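Local structure of polycomb protein Sfmbt (Drosophila melanogaster, 5J8Y) at residues F17-F30 with L51-L65. The protein probably links the PhoRC complex to PRC1 at Polycomb response elements, pairing through its SAM domain with the SAM domain of Scm. Residues are numbered along the deposited sequence; the frame is centred on the assembly and turned at random.
Sequences FLRVNDCTAHCDTF and LLGMKVGPALKISDL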
loop_
_atom_site.group_PDB
_atom_site.type_symbol
_atom_site.label_atom_id
_atom_site.label_comp_id
_atom_site.label_asym_id
_atom_site.label_seq_id
_atom_site.Cartn_x
_atom_site.Cartn_y
_atom_site.Cartn_z
ATOM N N PHE C 17 5.935 0.115 17.387
ATOM C CA PHE C 17 5.157 -0.865 16.631
ATOM C C PHE C 17 5.577 -0.764 15.176
ATOM O O PHE C 17 5.854 -1.717 14.534
ATOM C CB PHE C 17 3.702 -0.593 16.807
ATOM C CG PHE C 17 2.841 -1.332 15.885
ATOM C CD1 PHE C 17 2.666 -2.678 16.023
ATOM C CD2 PHE C 17 2.197 -0.673 14.881
ATOM C CE1 PHE C 17 1.847 -3.346 15.174
ATOM C CE2 PHE C 17 1.387 -1.349 14.018
ATOM C CZ PHE C 17 1.219 -2.686 14.174
ATOM N N LEU C 18 5.602 0.443 14.690
ATOM C CA LEU C 18 6.056 0.719 13.337
ATOM C C LEU C 18 7.494 0.241 13.132
ATOM O O LEU C 18 7.859 -0.189 12.041
ATOM C CB LEU C 18 5.951 2.217 13.040
ATOM C CG LEU C 18 4.539 2.777 12.860
ATOM C CD1 LEU C 18 4.511 4.271 13.131
ATOM C CD2 LEU C 18 4.029 2.487 11.457
ATOM N N ARG C 19 8.321 0.334 14.160
ATOM C CA ARG C 19 9.715 -0.072 14.047
ATOM C C ARG C 19 9.903 -1.556 13.805
ATOM O O ARG C 19 10.613 -1.958 12.910
ATOM C CB ARG C 19 10.503 0.326 15.292
ATOM C CG ARG C 19 11.961 0.502 15.001
ATOM C CD ARG C 19 12.735 1.150 16.140
ATOM N NE ARG C 19 12.736 2.602 16.082
ATOM C CZ ARG C 19 13.656 3.347 15.477
ATOM N NH1 ARG C 19 14.669 2.818 14.822
ATOM N NH2 ARG C 19 13.547 4.655 15.538
ATOM N N VAL C 20 9.279 -2.372 14.630
ATOM C CA VAL C 20 9.530 -3.808 14.589
ATOM C C VAL C 20 8.835 -4.464 13.398
ATOM O O VAL C 20 9.087 -5.630 13.096
ATOM C CB VAL C 20 9.072 -4.499 15.895
ATOM C CG1 VAL C 20 9.698 -3.814 17.109
ATOM C CG2 VAL C 20 7.548 -4.509 16.007
ATOM N N ASN C 21 7.961 -3.714 12.732
ATOM C CA ASN C 21 7.265 -4.209 11.547
ATOM C C ASN C 21 7.830 -3.592 10.271
ATOM O O ASN C 21 7.139 -3.485 9.258
ATOM C CB ASN C 21 5.764 -3.933 11.653
ATOM C CG ASN C 21 5.092 -4.787 12.709
ATOM O OD1 ASN C 21 4.998 -6.005 12.565
ATOM N ND2 ASN C 21 4.617 -4.151 13.773
ATOM N N ASP C 22 9.096 -3.191 10.337
ATOM C CA ASP C 22 9.823 -2.663 9.185
ATOM C C ASP C 22 9.160 -1.430 8.575
ATOM O O ASP C 22 9.138 -1.273 7.354
ATOM C CB ASP C 22 9.973 -3.748 8.114
ATOM C CG ASP C 22 10.579 -5.027 8.660
ATOM O OD1 ASP C 22 11.820 -5.098 8.775
ATOM O OD2 ASP C 22 9.813 -5.964 8.969
ATOM N N CYS C 23 8.626 -0.561 9.429
ATOM C CA CYS C 23 8.063 0.713 8.985
ATOM C C CYS C 23 8.740 1.870 9.715
ATOM O O CYS C 23 8.120 2.898 9.981
ATOM C CB CYS C 23 6.548 0.746 9.214
ATOM S SG CYS C 23 5.613 -0.383 8.154
ATOM N N THR C 24 9.984 1.650 10.084
ATOM C CA THR C 24 10.787 2.647 10.749
ATOM C C THR C 24 10.710 3.981 10.088
ATOM O O THR C 24 10.741 4.963 10.759
ATOM C CB THR C 24 12.238 2.272 10.812
ATOM O OG1 THR C 24 12.387 0.969 11.328
ATOM C CG2 THR C 24 12.988 3.199 11.612
ATOM N N ALA C 25 10.596 4.016 8.783
ATOM C CA ALA C 25 10.622 5.266 8.043
ATOM C C ALA C 25 9.490 6.230 8.335
ATOM O O ALA C 25 9.572 7.382 7.985
ATOM C CB ALA C 25 10.752 5.017 6.556
ATOM N N HIS C 26 8.392 5.731 8.855
ATOM C CA HIS C 26 7.227 6.540 9.089
ATOM C C HIS C 26 6.991 6.991 10.555
ATOM O O HIS C 26 6.116 7.780 10.847
ATOM C CB HIS C 26 6.032 5.773 8.547
ATOM C CG HIS C 26 6.268 5.193 7.196
ATOM N ND1 HIS C 26 6.202 5.939 6.058
ATOM C CD2 HIS C 26 6.584 3.949 6.809
ATOM C CE1 HIS C 26 6.456 5.176 5.024
ATOM N NE2 HIS C 26 6.655 3.957 5.452
ATOM N N CYS C 27 7.846 6.542 11.438
ATOM C CA CYS C 27 7.695 6.863 12.836
ATOM C C CYS C 27 7.648 8.357 13.106
ATOM O O CYS C 27 6.787 8.815 13.795
ATOM C CB CYS C 27 8.869 6.296 13.613
ATOM S SG CYS C 27 9.118 4.544 13.577
ATOM N N ASP C 28 8.542 9.112 12.515
ATOM C CA ASP C 28 8.646 10.522 12.826
ATOM C C ASP C 28 7.402 11.316 12.397
ATOM O O ASP C 28 6.944 12.203 13.124
ATOM C CB ASP C 28 9.994 11.186 12.403
ATOM C CG ASP C 28 11.296 10.415 12.875
ATOM O OD1 ASP C 28 11.260 9.656 13.831
ATOM O OD2 ASP C 28 12.386 10.609 12.259
ATOM N N THR C 29 6.835 10.991 11.239
ATOM C CA THR C 29 5.584 11.627 10.811
ATOM C C THR C 29 4.434 11.290 11.762
ATOM O O THR C 29 3.617 12.115 12.112
ATOM C CB THR C 29 5.177 11.265 9.381
ATOM O OG1 THR C 29 6.301 11.390 8.507
ATOM C CG2 THR C 29 4.146 12.171 8.939
ATOM N N PHE C 30 4.432 10.055 12.182
ATOM C CA PHE C 30 3.430 9.568 13.070
ATOM C C PHE C 30 3.524 10.302 14.439
ATOM O O PHE C 30 2.532 10.666 15.020
ATOM C CB PHE C 30 3.535 8.070 13.183
ATOM C CG PHE C 30 2.585 7.336 12.290
ATOM C CD1 PHE C 30 2.537 7.624 10.970
ATOM C CD2 PHE C 30 1.741 6.370 12.779
ATOM C CE1 PHE C 30 1.650 6.977 10.134
ATOM C CE2 PHE C 30 0.875 5.714 11.945
ATOM C CZ PHE C 30 0.820 6.025 10.631
ATOM N N LEU C 51 -0.542 11.264 5.683
ATOM C CA LEU C 51 0.460 10.974 6.686
ATOM C C LEU C 51 1.646 10.305 6.076
ATOM O O LEU C 51 2.626 10.179 6.720
ATOM C CB LEU C 51 -0.042 10.063 7.801
ATOM C CG LEU C 51 -0.648 10.647 9.065
ATOM C CD1 LEU C 51 -0.906 9.595 10.106
ATOM C CD2 LEU C 51 0.189 11.760 9.671
ATOM N N LEU C 52 1.528 9.844 4.851
ATOM C CA LEU C 52 2.637 9.188 4.164
ATOM C C LEU C 52 2.927 9.835 2.813
ATOM O O LEU C 52 3.368 9.169 1.878
ATOM C CB LEU C 52 2.335 7.700 3.980
ATOM C CG LEU C 52 2.075 6.897 5.257
ATOM C CD1 LEU C 52 1.870 5.453 4.899
ATOM C CD2 LEU C 52 3.210 7.025 6.250
ATOM N N GLY C 53 2.674 11.136 2.719
ATOM C CA GLY C 53 3.028 11.904 1.537
ATOM C C GLY C 53 2.238 11.521 0.302
ATOM O O GLY C 53 2.751 11.583 -0.816
ATOM N N MET C 54 0.989 11.124 0.503
ATOM C CA MET C 54 0.102 10.774 -0.581
ATOM C C MET C 54 0.661 9.621 -1.425
ATOM O O MET C 54 0.452 9.563 -2.610
ATOM C CB MET C 54 -0.193 11.989 -1.465
ATOM C CG MET C 54 -0.899 13.143 -0.756
ATOM S SD MET C 54 -2.340 12.699 0.222
ATOM C CE MET C 54 -3.500 12.332 -1.077
ATOM N N LYS C 55 1.369 8.711 -0.793
ATOM C CA LYS C 55 1.918 7.536 -1.466
ATOM C C LYS C 55 1.072 6.300 -1.168
ATOM O O LYS C 55 0.910 5.913 -0.013
ATOM C CB LYS C 55 3.367 7.302 -1.038
ATOM C CG LYS C 55 4.327 8.381 -1.509
ATOM C CD LYS C 55 5.713 8.194 -0.916
ATOM C CE LYS C 55 6.769 8.887 -1.759
ATOM N NZ LYS C 55 8.015 9.153 -0.991
ATOM N N VAL C 56 0.525 5.705 -2.215
ATOM C CA VAL C 56 -0.383 4.578 -2.094
ATOM C C VAL C 56 0.276 3.316 -1.519
ATOM O O VAL C 56 -0.291 2.656 -0.684
ATOM C CB VAL C 56 -1.048 4.255 -3.453
ATOM C CG1 VAL C 56 -1.792 2.922 -3.434
ATOM C CG2 VAL C 56 -1.990 5.364 -3.824
ATOM N N GLY C 57 1.452 2.982 -2.024
ATOM C CA GLY C 57 2.149 1.778 -1.602
ATOM C C GLY C 57 2.318 1.695 -0.095
ATOM O O GLY C 57 1.828 0.758 0.535
ATOM N N PRO C 58 3.024 2.673 0.489
ATOM C CA PRO C 58 3.186 2.771 1.945
ATOM C C PRO C 58 1.848 2.847 2.682
ATOM O O PRO C 58 1.681 2.212 3.723
ATOM C CB PRO C 58 3.980 4.067 2.125
ATOM C CG PRO C 58 4.706 4.252 0.844
ATOM C CD PRO C 58 3.821 3.685 -0.225
ATOM N N ALA C 59 0.917 3.624 2.139
ATOM C CA ALA C 59 -0.412 3.776 2.727
ATOM C C ALA C 59 -1.125 2.437 2.876
ATOM O O ALA C 59 -1.715 2.156 3.919
ATOM C CB ALA C 59 -1.249 4.723 1.885
ATOM N N LEU C 60 -1.065 1.632 1.845
ATOM C CA LEU C 60 -1.690 0.345 1.861
ATOM C C LEU C 60 -1.002 -0.611 2.825
ATOM O O LEU C 60 -1.616 -1.378 3.480
ATOM C CB LEU C 60 -1.767 -0.226 0.493
ATOM C CG LEU C 60 -2.994 0.168 -0.312
ATOM C CD1 LEU C 60 -2.780 -0.174 -1.747
ATOM C CD2 LEU C 60 -4.330 -0.357 0.192
ATOM N N LYS C 61 0.295 -0.519 2.880
ATOM C CA LYS C 61 1.084 -1.350 3.736
ATOM C C LYS C 61 0.783 -1.070 5.196
ATOM O O LYS C 61 0.640 -1.963 5.966
ATOM C CB LYS C 61 2.549 -1.209 3.436
ATOM C CG LYS C 61 3.086 -2.134 2.359
ATOM C CD LYS C 61 4.469 -1.676 1.942
ATOM C CE LYS C 61 5.118 -2.483 0.873
ATOM N NZ LYS C 61 6.342 -1.846 0.434
ATOM N N ILE C 62 0.666 0.197 5.541
ATOM C CA ILE C 62 0.331 0.624 6.895
ATOM C C ILE C 62 -1.109 0.250 7.238
ATOM O O ILE C 62 -1.383 -0.210 8.345
ATOM C CB ILE C 62 0.535 2.150 7.070
ATOM C CG1 ILE C 62 2.029 2.497 7.060
ATOM C CG2 ILE C 62 -0.105 2.655 8.361
ATOM C CD1 ILE C 62 2.833 1.900 8.200
ATOM N N SER C 63 -2.027 0.452 6.297
ATOM C CA SER C 63 -3.419 0.065 6.511
ATOM C C SER C 63 -3.505 -1.428 6.812
ATOM O O SER C 63 -4.217 -1.847 7.724
ATOM C CB SER C 63 -4.278 0.407 5.294
ATOM O OG SER C 63 -5.629 0.027 5.505
ATOM N N ASP C 64 -2.760 -2.219 6.046
ATOM C CA ASP C 64 -2.744 -3.669 6.215
ATOM C C ASP C 64 -2.190 -4.059 7.579
ATOM O O ASP C 64 -2.725 -4.938 8.255
ATOM C CB ASP C 64 -1.908 -4.325 5.116
ATOM C CG ASP C 64 -1.933 -5.837 5.193
ATOM O OD1 ASP C 64 -3.042 -6.411 5.252
ATOM O OD2 ASP C 64 -0.845 -6.451 5.201
ATOM N N LEU C 65 -1.105 -3.402 7.971
ATOM C CA LEU C 65 -0.459 -3.672 9.247
ATOM C C LEU C 65 -1.402 -3.394 10.418
ATOM O O LEU C 65 -1.482 -4.187 11.358
ATOM C CB LEU C 65 0.814 -2.832 9.370
ATOM C CG LEU C 65 1.570 -2.895 10.695
ATOM C CD1 LEU C 65 2.023 -4.314 11.005
ATOM C CD2 LEU C 65 2.755 -1.944 10.653
HETATM O O HOH W 1 5.585 9.617 6.573
#
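The Phe17 ring meets Leu65 obliquely, its CZ 3.5 Å from Leu65 CG, while Asn21 ND2 lies over one ring face, offset toward the rim. The His26 ring carries Ala25 CB over the centre of one face and a water in plane at its edge. Leu52 CD2, Pro58 CB and Ile62 CD1 approach this ring obliquely; Leu52 CD2 is tight against His26 ND1 at 3.2 Å. Leu51 CD1 makes an off-centre CH-pi contact with the Phe30 ring, 4.1 Å from its centroid.

Asn21 ND2 donates to Phe17 O (2.8 Å), tilted from the carbonyl plane, and Asn21 CG rests on Leu65 CD1. An alanine here is likely to leave Phe17 O without this side-chain donor and Leu65 CD1 without its amide neighbour. Leu65 CG stands anti to its own backbone N (chi1 175°), which sets both methyls against Phe17 and Asn21. Ile62 CD1 touches both Leu18 CD2 (3.5 Å) and Cys23 SG (3.6 Å). The water that edges His26 bridges Thr29 OG1 and Leu51 O.

A Schellman motif at Asp22 ends helix 11-20, and the turn leads into helix 27-32. Ile62 and Leu65 of helix 56-71 pack against helix 11-20, and Ile62 also reaches Phe30 of helix 27-32, in the all-helical SAM fold. Phe30 also touches Val14 and Ile35. Near the start of helix 56-71, Pro58 packs on His35 of the Scm chain, and Lys61 forms a salt bridge with Asp38 of that chain.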